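Local coordinates for protein endoglucanase, family GH5 (PDB 6GL2) that probably hydrolyses beta-glucans, with mixed-linked glucan or another hemicellulose as its likely substrate, at residues W41-T46 with F319-L324; N29-D32 with D37-A40; G311-F316 with E325-E330; S278-S281 with D286-A289. One frame throughout, in Å; residues are numbered along the deposited sequence. Where two conformers were deposited one is given.

Contact 1 (W41-T46 with F319-L324); sequences WGNPLT and FNRNTL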
# COMPACT_ATOMS: atom_id res chain seq x y z
N TRP A 41 14.50 -10.24 -7.42
CA TRP A 41 14.56 -8.85 -7.73
C TRP A 41 15.68 -8.13 -7.01
O TRP A 41 15.78 -6.93 -7.19
CB TRP A 41 13.24 -8.13 -7.65
CG TRP A 41 12.26 -8.55 -8.72
CD1 TRP A 41 12.47 -9.47 -9.72
CD2 TRP A 41 10.92 -8.08 -8.90
NE1 TRP A 41 11.32 -9.59 -10.52
CE2 TRP A 41 10.39 -8.70 -10.08
CE3 TRP A 41 10.16 -7.18 -8.22
CZ2 TRP A 41 9.13 -8.42 -10.53
CZ3 TRP A 41 8.91 -6.91 -8.64
CH2 TRP A 41 8.40 -7.50 -9.81
N GLY A 42 16.59 -8.83 -6.40
CA GLY A 42 17.83 -8.21 -5.92
C GLY A 42 17.89 -7.92 -4.46
O GLY A 42 18.95 -7.43 -4.02
N ASN A 43 16.85 -8.21 -3.66
CA ASN A 43 16.89 -7.96 -2.27
C ASN A 43 17.04 -9.23 -1.48
O ASN A 43 16.43 -10.25 -1.81
CB ASN A 43 15.65 -7.20 -1.84
CG ASN A 43 15.64 -5.78 -2.33
OD1 ASN A 43 16.59 -5.05 -2.14
ND2 ASN A 43 14.58 -5.42 -3.05
N PRO A 44 17.83 -9.18 -0.40
CA PRO A 44 18.03 -10.37 0.43
C PRO A 44 16.78 -10.77 1.16
O PRO A 44 15.88 -9.92 1.32
CB PRO A 44 19.14 -9.93 1.36
CG PRO A 44 18.93 -8.42 1.53
CD PRO A 44 18.57 -8.01 0.10
N LEU A 45 16.76 -11.98 1.68
CA LEU A 45 15.76 -12.38 2.64
C LEU A 45 15.68 -11.42 3.75
O LEU A 45 16.66 -11.14 4.37
CB LEU A 45 15.96 -13.82 3.18
CG LEU A 45 15.94 -14.95 2.13
CD1 LEU A 45 16.45 -16.23 2.81
CD2 LEU A 45 14.56 -15.21 1.51
N THR A 46 14.50 -10.94 4.06
CA THR A 46 14.24 -9.93 5.05
C THR A 46 14.56 -10.48 6.43
O THR A 46 14.28 -11.60 6.75
CB THR A 46 12.82 -9.33 4.91
OG1 THR A 46 12.71 -8.78 3.56
CG2 THR A 46 12.68 -8.05 5.85
N PHE A 319 17.16 2.90 2.10
CA PHE A 319 17.81 2.04 3.13
C PHE A 319 18.60 0.96 2.42
O PHE A 319 18.12 0.38 1.46
CB PHE A 319 16.73 1.41 3.98
CG PHE A 319 17.24 0.46 5.04
CD1 PHE A 319 18.13 0.91 6.04
CD2 PHE A 319 16.94 -0.86 5.03
CE1 PHE A 319 18.59 0.03 7.00
CE2 PHE A 319 17.43 -1.72 6.01
CZ PHE A 319 18.27 -1.30 6.99
N ASN A 320 19.85 0.69 2.89
CA ASN A 320 20.65 -0.34 2.36
C ASN A 320 20.46 -1.64 3.17
O ASN A 320 20.92 -1.77 4.30
CB ASN A 320 22.13 0.04 2.37
CG ASN A 320 22.96 -0.94 1.64
OD1 ASN A 320 22.80 -2.13 1.70
ND2 ASN A 320 24.07 -0.40 1.01
N ARG A 321 19.68 -2.56 2.63
CA ARG A 321 19.37 -3.83 3.33
C ARG A 321 20.58 -4.73 3.51
O ARG A 321 20.52 -5.55 4.46
CB ARG A 321 18.24 -4.57 2.56
CG ARG A 321 16.99 -3.76 2.45
CD ARG A 321 15.91 -4.46 1.69
NE ARG A 321 14.89 -3.50 1.29
CZ ARG A 321 13.81 -3.79 0.52
NH1 ARG A 321 13.48 -5.05 0.24
NH2 ARG A 321 13.07 -2.81 0.08
N ASN A 322 21.58 -4.55 2.68
CA ASN A 322 22.78 -5.42 2.79
C ASN A 322 23.77 -4.93 3.84
O ASN A 322 24.37 -5.77 4.51
CB ASN A 322 23.46 -5.46 1.45
CG ASN A 322 22.65 -6.27 0.40
OD1 ASN A 322 22.40 -5.80 -0.67
ND2 ASN A 322 22.19 -7.39 0.82
N THR A 323 23.80 -3.66 4.13
CA THR A 323 24.75 -3.14 5.11
C THR A 323 24.09 -2.58 6.34
O THR A 323 24.76 -2.30 7.33
CB THR A 323 25.54 -2.00 4.49
OG1 THR A 323 24.71 -0.86 4.31
CG2 THR A 323 26.26 -2.37 3.19
N LEU A 324 22.76 -2.47 6.36
CA LEU A 324 22.02 -1.90 7.45
C LEU A 324 22.25 -0.44 7.68
O LEU A 324 21.90 0.05 8.73
CB LEU A 324 22.07 -2.73 8.73
CG LEU A 324 21.79 -4.21 8.56
CD1 LEU A 324 22.10 -5.00 9.87
CD2 LEU A 324 20.42 -4.48 8.02
O HOH W 1 21.22 -8.22 -2.32
O HOH W 2 20.79 -5.54 -3.50
O HOH W 3 19.12 -4.98 -1.18
O HOH W 4 14.38 -7.51 1.64
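A water-bridged loop-to-loop contact joins Asn43 and Pro44, in the loop that follows barrel strand 24-26, to Arg321 and Asn322, in the loop after the last strand, 304-307. No direct hydrogen bond crosses it. Instead the amide of Asn43 lies over one face of the Arg321 guanidinium, the two planes only 22° apart, with Asn43 CG 3.4 Å from Arg321 NH1. Arg321 gets there with an extended chain from CG to NE (chi2 179°, chi3 -164°), long enough to pass from its own loop to the neighbouring one. The stack is fixed from outside the pair: Asn43 ND2 donates to the carbonyls of Asn29 and Asn310, and Arg321 NH2 to that of Gly28. Nearer the surface the rigid Pro44 ring meets the Asn322 amide, its CG 3.5 Å from Asn322 ND2, and rests on Arg321 CB at 4.0 Å from the same CG. Water completes the seam. One molecule takes a hydrogen bond from Arg321 NH1 at 3.0 Å and donates to Pro44 O at 2.9 Å, while another lies within hydrogen-bonding distance of both Gly42 O (2.9 Å) and Asn322 OD1 (3.2 Å). On the far loop Asn320 OD1 accepts from Thr323 N at 3.0 Å, an Asx motif that shapes the turn. Loops meeting in this way follow from the closed (beta/alpha)8 barrel, whose first and eighth strands are neighbours.

Contact 2 (N29-D32 with D37-A40); sequences NAMD and DETA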
# COMPACT_ATOMS: atom_id res chain seq x y z
N ASN A 29 9.96 -4.76 -3.38
CA ASN A 29 10.70 -5.76 -4.05
C ASN A 29 11.26 -6.86 -3.18
O ASN A 29 12.41 -7.29 -3.27
CB ASN A 29 11.81 -5.12 -4.90
CG ASN A 29 11.30 -4.46 -6.20
OD1 ASN A 29 10.13 -4.33 -6.44
ND2 ASN A 29 12.25 -3.99 -7.04
N ALA A 30 10.45 -7.28 -2.18
CA ALA A 30 10.75 -8.39 -1.31
C ALA A 30 9.67 -9.45 -1.52
O ALA A 30 9.75 -10.16 -2.49
CB ALA A 30 10.93 -7.93 0.14
N MET A 31 8.71 -9.56 -0.60
CA MET A 31 7.65 -10.55 -0.72
C MET A 31 6.74 -10.30 -1.89
O MET A 31 5.96 -11.17 -2.28
CB MET A 31 6.86 -10.64 0.59
CG MET A 31 7.73 -11.06 1.79
SD MET A 31 8.39 -12.72 1.60
CE MET A 31 6.82 -13.66 1.96
N ASP A 32 6.75 -9.06 -2.41
CA ASP A 32 6.03 -8.68 -3.62
C ASP A 32 6.73 -9.05 -4.93
O ASP A 32 6.12 -8.92 -5.98
CB ASP A 32 5.76 -7.17 -3.62
CG ASP A 32 6.97 -6.37 -3.33
OD1 ASP A 32 7.74 -6.68 -2.36
OD2 ASP A 32 7.23 -5.35 -4.06
N ASP A 37 10.92 -17.06 -6.34
CA ASP A 37 12.02 -16.78 -5.41
C ASP A 37 11.94 -15.27 -5.10
O ASP A 37 12.21 -14.46 -5.98
CB ASP A 37 13.35 -17.07 -6.11
CG ASP A 37 14.55 -16.80 -5.28
OD1 ASP A 37 14.48 -16.16 -4.23
OD2 ASP A 37 15.64 -17.37 -5.63
N GLU A 38 11.64 -14.93 -3.86
CA GLU A 38 11.43 -13.57 -3.51
C GLU A 38 12.75 -12.78 -3.44
O GLU A 38 12.73 -11.56 -3.22
CB GLU A 38 10.70 -13.42 -2.15
CG GLU A 38 11.44 -13.76 -0.91
CD GLU A 38 11.30 -15.21 -0.50
OE1 GLU A 38 11.23 -15.43 0.73
OE2 GLU A 38 11.21 -16.16 -1.38
N THR A 39 13.88 -13.43 -3.67
CA THR A 39 15.19 -12.71 -3.80
C THR A 39 15.51 -12.37 -5.24
O THR A 39 16.53 -11.71 -5.48
CB THR A 39 16.36 -13.46 -3.12
OG1 THR A 39 16.66 -14.63 -3.92
CG2 THR A 39 16.08 -13.89 -1.73
N ALA A 40 14.65 -12.72 -6.18
CA ALA A 40 14.97 -12.63 -7.58
C ALA A 40 15.13 -11.21 -8.06
O ALA A 40 15.73 -10.94 -9.13
CB ALA A 40 13.91 -13.34 -8.40
O HOH W 5 14.06 -9.36 -4.46
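Two backbone acceptors face each other at the heart of this contact: Ala30 O and Glu38 O lie 3.4 Å apart, a pair that cannot bond directly. The hydroxyl of Thr33 lies within hydrogen-bonding reach of both oxygens, and its one proton must be shared or alternate between them. A water serves Glu38 O and Asn29 O, each at 2.9 Å. The side chain of Glu38 sets its CB against the peptide, 3.4 Å from Ala30 O, then folds back, with CG between its own backbone N and carbonyl carbon (chi1 71°) and a further bend at chi2. In one of the two conformers of Met31 the two side chains run side by side, a doubtful contact since it rests on that copy. The Glu38 charge is met by Lys87 of helix 82-96, a salt bridge to OE1, and the flexible thioether of Met31 packs against that same helix. Each segment is braced internally by an aspartate. Asp32 OD2 uses its syn lone pair for Asn29 N at 2.9 Å, while OD1 of the same carboxylate takes Ala30 N. Asp37 OD1 collects Thr39 N and Thr39 OG1 from one face of its plane, an Asx turn within the type I turn to Ala40. No hydrogen bond passes directly between the segments, and the chemistry implies that the close carbonyls are probably made tolerable by the threonine hydroxyl and the water.

Contact 3 (G311-F316 with E325-E330); sequences GNVDEF and EWNYPE
Val313 sets its CG2 methyl against the flank of Asn327, 3.6 Å from Asn327 CB and equally near the carbon and nitrogen of the amide, the two side chains crossing at about a right angle. The same methyl reaches Tyr328, 3.7 Å from CE2, coming to the ring obliquely. That double reach follows from the valine torsion: CG2 lies opposite the backbone N, while CG1 takes the place between N and the carbonyl carbon (chi1 68°). Valine's branch suits the spot because CG2 can fill the angle between the Asn327 amide and the Tyr328 ring. The turn that carries it is type I, from Asn312 to Glu315, and Asn312 OD1 reinforces it as an Asx turn by accepting from Asp314 N at 2.8 Å. Two polar links pass through water. Asn327 ND2 reaches one water at 2.8 Å, a weak bond, and that water in turn makes a weak one to Gly311 O. A second water, lying in the plane of the Tyr328 ring, is 2.6 Å from Tyr328 OH and donates to Val313 O at 3.0 Å. An alanine in place of Asn327 would probably leave the Gly311-side water without its amide donor and open a gap beside the valine methyl. Tyr328, at the N-cap position of helix 329-336, also packs against Arg287 of helix 284-301. The chemistry implies a surface contact of one apolar methyl and two water bridges, one of them weak, between the loop and the residues leading into that last helix.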
# COMPACT_ATOMS: atom_id res chain seq x y z
N GLY A 311 14.60 -1.11 -2.53
CA GLY A 311 15.90 -1.70 -2.20
C GLY A 311 16.99 -1.26 -3.09
O GLY A 311 18.19 -1.50 -2.76
N ASN A 312 16.69 -0.65 -4.21
CA ASN A 312 17.68 -0.33 -5.27
C ASN A 312 18.03 1.15 -5.16
O ASN A 312 17.20 2.03 -5.36
CB ASN A 312 17.13 -0.69 -6.65
CG ASN A 312 18.11 -0.41 -7.73
OD1 ASN A 312 18.99 0.45 -7.65
ND2 ASN A 312 18.03 -1.18 -8.82
N VAL A 313 19.25 1.43 -4.74
CA VAL A 313 19.69 2.81 -4.49
C VAL A 313 19.63 3.67 -5.72
O VAL A 313 19.48 4.92 -5.61
CB VAL A 313 21.10 2.83 -3.84
CG1 VAL A 313 22.11 2.33 -4.84
CG2 VAL A 313 21.38 4.21 -3.21
N ASP A 314 19.70 3.08 -6.88
CA ASP A 314 19.58 3.85 -8.11
C ASP A 314 18.15 4.20 -8.50
O ASP A 314 17.89 4.88 -9.49
CB ASP A 314 20.28 3.11 -9.26
CG ASP A 314 21.76 2.97 -8.97
OD1 ASP A 314 22.35 3.83 -8.32
OD2 ASP A 314 22.37 2.00 -9.43
N GLU A 315 17.18 3.68 -7.75
CA GLU A 315 15.77 3.86 -8.00
C GLU A 315 15.15 4.46 -6.74
O GLU A 315 15.22 5.66 -6.57
CB GLU A 315 15.16 2.52 -8.43
CG GLU A 315 15.72 2.07 -9.75
CD GLU A 315 15.29 0.73 -10.22
OE1 GLU A 315 14.41 0.09 -9.59
OE2 GLU A 315 15.78 0.18 -11.25
N PHE A 316 14.41 3.68 -5.91
CA PHE A 316 13.68 4.16 -4.78
C PHE A 316 14.27 3.80 -3.42
O PHE A 316 13.72 4.15 -2.36
CB PHE A 316 12.23 3.62 -4.87
CG PHE A 316 11.39 4.27 -5.95
CD1 PHE A 316 10.74 5.40 -5.68
CD2 PHE A 316 11.34 3.73 -7.21
CE1 PHE A 316 9.93 6.03 -6.66
CE2 PHE A 316 10.61 4.38 -8.19
CZ PHE A 316 9.92 5.52 -7.89
N GLU A 325 22.84 0.26 6.74
CA GLU A 325 22.98 1.70 6.73
C GLU A 325 21.93 2.33 5.85
O GLU A 325 21.35 1.69 4.96
CB GLU A 325 24.38 2.07 6.22
CG GLU A 325 25.54 1.45 6.99
CD GLU A 325 25.74 2.02 8.32
OE1 GLU A 325 25.09 2.95 8.75
OE2 GLU A 325 26.71 1.58 9.07
N TRP A 326 21.67 3.61 6.01
CA TRP A 326 20.85 4.39 5.11
C TRP A 326 21.65 4.93 4.01
O TRP A 326 22.71 5.56 4.18
CB TRP A 326 20.14 5.52 5.85
CG TRP A 326 19.17 4.96 6.85
CD1 TRP A 326 19.42 4.56 8.17
CD2 TRP A 326 17.78 4.67 6.65
NE1 TRP A 326 18.33 3.99 8.72
CE2 TRP A 326 17.29 4.08 7.86
CE3 TRP A 326 16.85 4.88 5.60
CZ2 TRP A 326 16.01 3.63 7.99
CZ3 TRP A 326 15.60 4.41 5.72
CH2 TRP A 326 15.15 3.80 6.93
N ASN A 327 21.22 4.74 2.76
CA ASN A 327 21.81 5.38 1.61
C ASN A 327 21.49 6.88 1.65
O ASN A 327 22.34 7.71 1.37
CB ASN A 327 21.31 4.69 0.31
CG ASN A 327 21.78 3.19 0.21
OD1 ASN A 327 22.83 2.86 0.65
ND2 ASN A 327 20.89 2.31 -0.18
N TYR A 328 20.24 7.22 1.95
CA TYR A 328 19.73 8.55 1.98
C TYR A 328 19.00 8.91 3.25
O TYR A 328 17.77 9.03 3.30
CB TYR A 328 18.88 8.89 0.74
CG TYR A 328 19.67 8.78 -0.55
CD1 TYR A 328 20.69 9.70 -0.80
CD2 TYR A 328 19.44 7.83 -1.53
CE1 TYR A 328 21.42 9.64 -1.94
CE2 TYR A 328 20.19 7.72 -2.70
CZ TYR A 328 21.23 8.64 -2.89
OH TYR A 328 21.93 8.54 -4.08
N PRO A 329 19.77 8.96 4.35
CA PRO A 329 19.13 9.15 5.65
C PRO A 329 18.31 10.45 5.72
O PRO A 329 17.35 10.49 6.47
CB PRO A 329 20.29 9.19 6.62
CG PRO A 329 21.46 9.56 5.83
CD PRO A 329 21.26 8.94 4.48
N GLU A 330 18.74 11.48 4.98
CA GLU A 330 18.03 12.75 5.09
C GLU A 330 16.63 12.68 4.50
O GLU A 330 15.74 13.32 4.98
CB GLU A 330 18.82 13.89 4.46
CG GLU A 330 20.17 14.10 5.09
CD GLU A 330 20.11 13.98 6.60
OE1 GLU A 330 19.46 14.86 7.25
OE2 GLU A 330 20.68 12.99 7.17
O HOH W 6 18.61 1.02 -1.15
O HOH W 7 21.90 6.65 -5.87

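Contact 4 (S278-S281 with D286-A289); sequences STFS and DRLA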
# COMPACT_ATOMS: atom_id res chain seq x y z
N SER A 278 10.18 9.39 -4.99
CA SER A 278 10.82 9.77 -6.26
C SER A 278 11.94 8.86 -6.56
O SER A 278 12.66 8.46 -5.66
CB SER A 278 11.30 11.26 -6.22
OG SER A 278 12.21 11.43 -5.15
N THR A 279 12.17 8.57 -7.81
CA THR A 279 13.30 7.78 -8.26
C THR A 279 14.55 8.70 -8.27
O THR A 279 14.43 9.92 -8.35
CB THR A 279 12.99 7.19 -9.64
OG1 THR A 279 13.86 6.05 -9.85
CG2 THR A 279 13.05 8.21 -10.81
N PHE A 280 15.68 8.09 -8.11
CA PHE A 280 16.91 8.82 -8.13
C PHE A 280 17.22 9.31 -9.55
O PHE A 280 17.42 8.53 -10.46
CB PHE A 280 18.10 7.97 -7.65
CG PHE A 280 19.34 8.78 -7.52
CD1 PHE A 280 19.44 9.82 -6.62
CD2 PHE A 280 20.36 8.55 -8.41
CE1 PHE A 280 20.59 10.60 -6.57
CE2 PHE A 280 21.50 9.38 -8.37
CZ PHE A 280 21.60 10.32 -7.44
N SER A 281 17.37 10.61 -9.72
CA SER A 281 17.74 11.18 -11.05
C SER A 281 18.88 12.18 -10.94
O SER A 281 18.78 13.34 -11.41
CB SER A 281 16.52 11.91 -11.61
OG SER A 281 15.46 10.98 -11.83
N ASP A 286 16.92 18.12 -4.74
CA ASP A 286 15.51 18.28 -5.11
C ASP A 286 14.69 17.08 -4.62
O ASP A 286 13.53 17.28 -4.21
CB ASP A 286 15.30 18.61 -6.61
CG ASP A 286 15.74 20.06 -7.03
OD1 ASP A 286 16.27 20.87 -6.23
OD2 ASP A 286 15.55 20.30 -8.24
N ARG A 287 15.21 15.85 -4.62
CA ARG A 287 14.52 14.72 -4.02
C ARG A 287 14.21 14.99 -2.57
O ARG A 287 13.18 14.68 -2.04
CB ARG A 287 15.26 13.40 -4.13
CG ARG A 287 15.30 12.79 -5.46
CD ARG A 287 16.00 11.46 -5.30
NE ARG A 287 15.28 10.28 -4.82
CZ ARG A 287 15.82 9.14 -4.40
NH1 ARG A 287 17.06 9.09 -4.02
NH2 ARG A 287 15.12 7.99 -4.37
N LEU A 288 15.20 15.54 -1.84
CA LEU A 288 15.03 15.85 -0.47
C LEU A 288 13.97 16.94 -0.24
O LEU A 288 13.09 16.82 0.66
CB LEU A 288 16.36 16.36 0.17
CG LEU A 288 16.32 16.68 1.64
CD1 LEU A 288 15.77 15.56 2.55
CD2 LEU A 288 17.72 17.17 2.11
N ALA A 289 14.04 18.02 -1.02
CA ALA A 289 13.03 19.09 -0.94
C ALA A 289 11.62 18.57 -1.21
O ALA A 289 10.71 18.88 -0.50
CB ALA A 289 13.32 20.22 -1.93
O HOH W 8 11.29 12.78 -3.06
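In the (beta/alpha)8 barrel, the loop between strand 271-276 and helix 284-301 is pinned by Arg287, from the start of that helix. The arginine grips Ser278 side-on with two nitrogens. NH2 donates to Ser278 O at 2.8 Å, a fairly straight bond (158°) lying in the guanidinium plane, and NE donates to Ser278 OG at 3.3 Å. NE also makes a weak bond to Ser278 O. The bend at chi3 (81°) turns the planar head so that this edge faces the serine, while Phe280 N lies 3.6 Å above the guanidinium plane of Arg287, offset toward its rim. The Phe280 side chain meets the third nitrogen: NH1 lies at the edge of its ring, 3.6 Å from CD1, with ring and guanidinium planes 69° apart. A water ties Ser278 OG, at 2.7 Å, back to Arg287 O, at 2.9 Å. A leucine in place of Arg287 would probably leave the Ser278 carbonyl without its strongest donor here and the loop less firmly tied to the helix. Long reach and several N-H groups thus suit arginine to this post. The bonds described go to neutral oxygens of the buried Ser278, so the chemistry implies a grip by hydrogen bonding and not by a salt bridge to this loop.

How the contacts relate
From the N terminus, contact 2 comes first, closing a short loop after strand 24-26. Segment 41-46 follows at once and opens contact 1, whose closure waits for 319-324, after nearly the whole barrel has been traversed. Contact 4 is nested inside that span, closing the short link between strand 271-276 and helix 284-301. Contact 3 opens at 311-316, also within the span, but closes beyond it at 325-330, so contacts 1 and 3 cross. Neighbours touch in turn: Leu45 packs on Glu38, Asn320 N meets Glu325 O, and Glu315 O meets Phe280 N. Together they join the loops following strands one, seven and eight.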